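Local coordinates for protein phage related exonuclease (Haemophilus somnus 129PT, PDB 3K93) that probably degrades DNA as a phage-type exonuclease, using a metal-dependent PD-(D/E)XK nuclease core as in the trimeric lambda exonuclease, at residues Phe157-Thr162 against Asp178-Ile183. Residues are numbered along the deposited sequence; the frame is centred on the assembly and turned at random.
Sequences FVLFPT and DLVEQI
Val180 lays its CG1 methyl squarely over one face of the flat peptide joining Phe160 to Pro161, with CG1 3.6 Å from Pro161 N and 3.7 Å from Phe160 C. The same face carries on into the proline ring, where Val180 CG1 lies above the N-CD end, 3.9 Å from Pro161 CD. The CG corner of the ring is met by the aliphatic part of Glu181, whose CG stands 3.8 Å from Pro161 CG, the two side chains crossing at about a right angle. With chi1 at 176°, Val180 CG1 stands anti to the backbone N and reaches the peptide; it also packs 3.9 Å from Leu159 CG, while Leu159 CD2 touches both valine methyls. The contact joins the chain leading out of strand 152-158, in the central sheet of what is probably a PD-(D/E)XK nuclease core, to the C-terminal part of helix 173-181. Phe160 points its CB away from that helix, and its ring packs instead on Gln70 and Leu74 of helix 68-79. Polar links come from outside: Arg188 bridges the two segments, giving NH1 to Leu159 O and NE to Ile183 O, and Lys63 NZ binds Phe160 O and Thr162 OG1.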
loop_
_atom_site.group_PDB
_atom_site.type_symbol
_atom_site.label_atom_id
_atom_site.label_comp_id
_atom_site.label_asym_id
_atom_site.label_seq_id
_atom_site.Cartn_x
_atom_site.Cartn_y
_atom_site.Cartn_z
ATOM N N PHE A 157 -12.760 5.294 -22.246
ATOM C CA PHE A 157 -13.009 4.461 -21.079
ATOM C C PHE A 157 -14.419 3.901 -21.266
ATOM O O PHE A 157 -15.364 4.672 -21.391
ATOM C CB PHE A 157 -12.971 5.293 -19.808
ATOM C CG PHE A 157 -11.616 5.790 -19.468
ATOM C CD1 PHE A 157 -10.707 4.963 -18.845
ATOM C CD2 PHE A 157 -11.245 7.081 -19.749
ATOM C CE1 PHE A 157 -9.449 5.419 -18.526
ATOM C CE2 PHE A 157 -9.983 7.540 -19.421
ATOM C CZ PHE A 157 -9.090 6.714 -18.829
ATOM N N VAL A 158 -14.526 2.561 -21.269
ATOM C CA VAL A 158 -15.772 1.863 -21.538
ATOM C C VAL A 158 -16.044 0.784 -20.488
ATOM O O VAL A 158 -15.150 -0.018 -20.143
ATOM C CB VAL A 158 -15.769 1.258 -22.949
ATOM C CG1 VAL A 158 -15.826 2.367 -23.988
ATOM C CG2 VAL A 158 -14.548 0.393 -23.165
ATOM N N LEU A 159 -17.265 0.784 -19.952
ATOM C CA LEU A 159 -17.711 -0.194 -18.952
ATOM C C LEU A 159 -18.723 -1.127 -19.576
ATOM O O LEU A 159 -19.842 -0.702 -19.941
ATOM C CB LEU A 159 -18.362 0.502 -17.735
ATOM C CG LEU A 159 -18.840 -0.462 -16.650
ATOM C CD1 LEU A 159 -17.672 -1.305 -16.078
ATOM C CD2 LEU A 159 -19.635 0.266 -15.507
ATOM N N PHE A 160 -18.330 -2.392 -19.710
ATOM C CA PHE A 160 -19.234 -3.441 -20.090
ATOM C C PHE A 160 -19.365 -4.363 -18.889
ATOM O O PHE A 160 -18.489 -4.376 -18.020
ATOM C CB PHE A 160 -18.635 -4.279 -21.246
ATOM C CG PHE A 160 -18.422 -3.513 -22.530
ATOM C CD1 PHE A 160 -19.499 -3.144 -23.316
ATOM C CD2 PHE A 160 -17.149 -3.196 -22.965
ATOM C CE1 PHE A 160 -19.324 -2.447 -24.492
ATOM C CE2 PHE A 160 -16.968 -2.491 -24.185
ATOM C CZ PHE A 160 -18.066 -2.122 -24.936
ATOM N N PRO A 161 -20.395 -5.193 -18.877
ATOM C CA PRO A 161 -20.452 -6.250 -17.863
ATOM C C PRO A 161 -19.253 -7.161 -17.939
ATOM O O PRO A 161 -18.743 -7.408 -19.035
ATOM C CB PRO A 161 -21.709 -7.047 -18.231
ATOM C CG PRO A 161 -22.420 -6.265 -19.200
ATOM C CD PRO A 161 -21.514 -5.271 -19.821
ATOM N N THR A 162 -18.802 -7.669 -16.790
ATOM C CA THR A 162 -17.667 -8.557 -16.752
ATOM C C THR A 162 -18.104 -9.927 -17.262
ATOM O O THR A 162 -19.091 -10.446 -16.800
ATOM C CB THR A 162 -17.090 -8.636 -15.312
ATOM O OG1 THR A 162 -16.614 -7.337 -14.938
ATOM C CG2 THR A 162 -15.923 -9.627 -15.206
ATOM N N ASP A 178 -25.094 -7.413 -13.291
ATOM C CA ASP A 178 -26.484 -6.903 -13.189
ATOM C C ASP A 178 -26.583 -5.379 -13.085
ATOM O O ASP A 178 -27.341 -4.736 -13.819
ATOM C CB ASP A 178 -27.204 -7.508 -11.978
ATOM C CG ASP A 178 -27.261 -9.036 -12.022
ATOM O OD1 ASP A 178 -26.783 -9.647 -13.002
ATOM O OD2 ASP A 178 -27.761 -9.625 -11.054
ATOM N N LEU A 179 -25.823 -4.800 -12.165
ATOM C CA LEU A 179 -25.825 -3.349 -12.001
ATOM C C LEU A 179 -25.334 -2.608 -13.237
ATOM O O LEU A 179 -25.757 -1.500 -13.466
ATOM C CB LEU A 179 -24.949 -2.936 -10.826
ATOM C CG LEU A 179 -25.414 -3.296 -9.426
ATOM C CD1 LEU A 179 -24.359 -2.723 -8.437
ATOM C CD2 LEU A 179 -26.873 -2.795 -9.150
ATOM N N VAL A 180 -24.445 -3.224 -14.025
ATOM C CA VAL A 180 -23.876 -2.581 -15.192
ATOM C C VAL A 180 -24.888 -2.560 -16.363
ATOM O O VAL A 180 -25.047 -1.558 -17.055
ATOM C CB VAL A 180 -22.570 -3.262 -15.631
ATOM C CG1 VAL A 180 -22.016 -2.625 -16.938
ATOM C CG2 VAL A 180 -21.511 -3.242 -14.479
ATOM N N GLU A 181 -25.581 -3.665 -16.534
ATOM C CA GLU A 181 -26.611 -3.806 -17.554
ATOM C C GLU A 181 -27.817 -2.885 -17.349
ATOM O O GLU A 181 -28.542 -2.645 -18.285
ATOM C CB GLU A 181 -27.099 -5.245 -17.593
ATOM C CG GLU A 181 -26.105 -6.156 -18.218
ATOM C CD GLU A 181 -26.549 -7.618 -18.247
ATOM O OE1 GLU A 181 -27.550 -7.963 -17.584
ATOM O OE2 GLU A 181 -25.859 -8.420 -18.922
ATOM N N GLN A 182 -28.030 -2.397 -16.135
ATOM C CA GLN A 182 -29.044 -1.387 -15.885
ATOM C C GLN A 182 -28.692 -0.005 -16.362
ATOM O O GLN A 182 -29.553 0.821 -16.402
ATOM C CB GLN A 182 -29.271 -1.257 -14.400
ATOM C CG GLN A 182 -29.921 -2.459 -13.833
ATOM C CD GLN A 182 -30.776 -2.063 -12.710
ATOM O OE1 GLN A 182 -31.994 -2.007 -12.847
ATOM N NE2 GLN A 182 -30.139 -1.640 -11.609
ATOM N N ILE A 183 -27.429 0.266 -16.669
ATOM C CA ILE A 183 -27.009 1.617 -16.981
ATOM C C ILE A 183 -27.021 1.712 -18.488
ATOM O O ILE A 183 -26.435 0.884 -19.142
ATOM C CB ILE A 183 -25.581 1.916 -16.470
ATOM C CG1 ILE A 183 -25.437 1.614 -14.974
ATOM C CG2 ILE A 183 -25.168 3.341 -16.765
ATOM C CD1 ILE A 183 -23.937 1.725 -14.492
#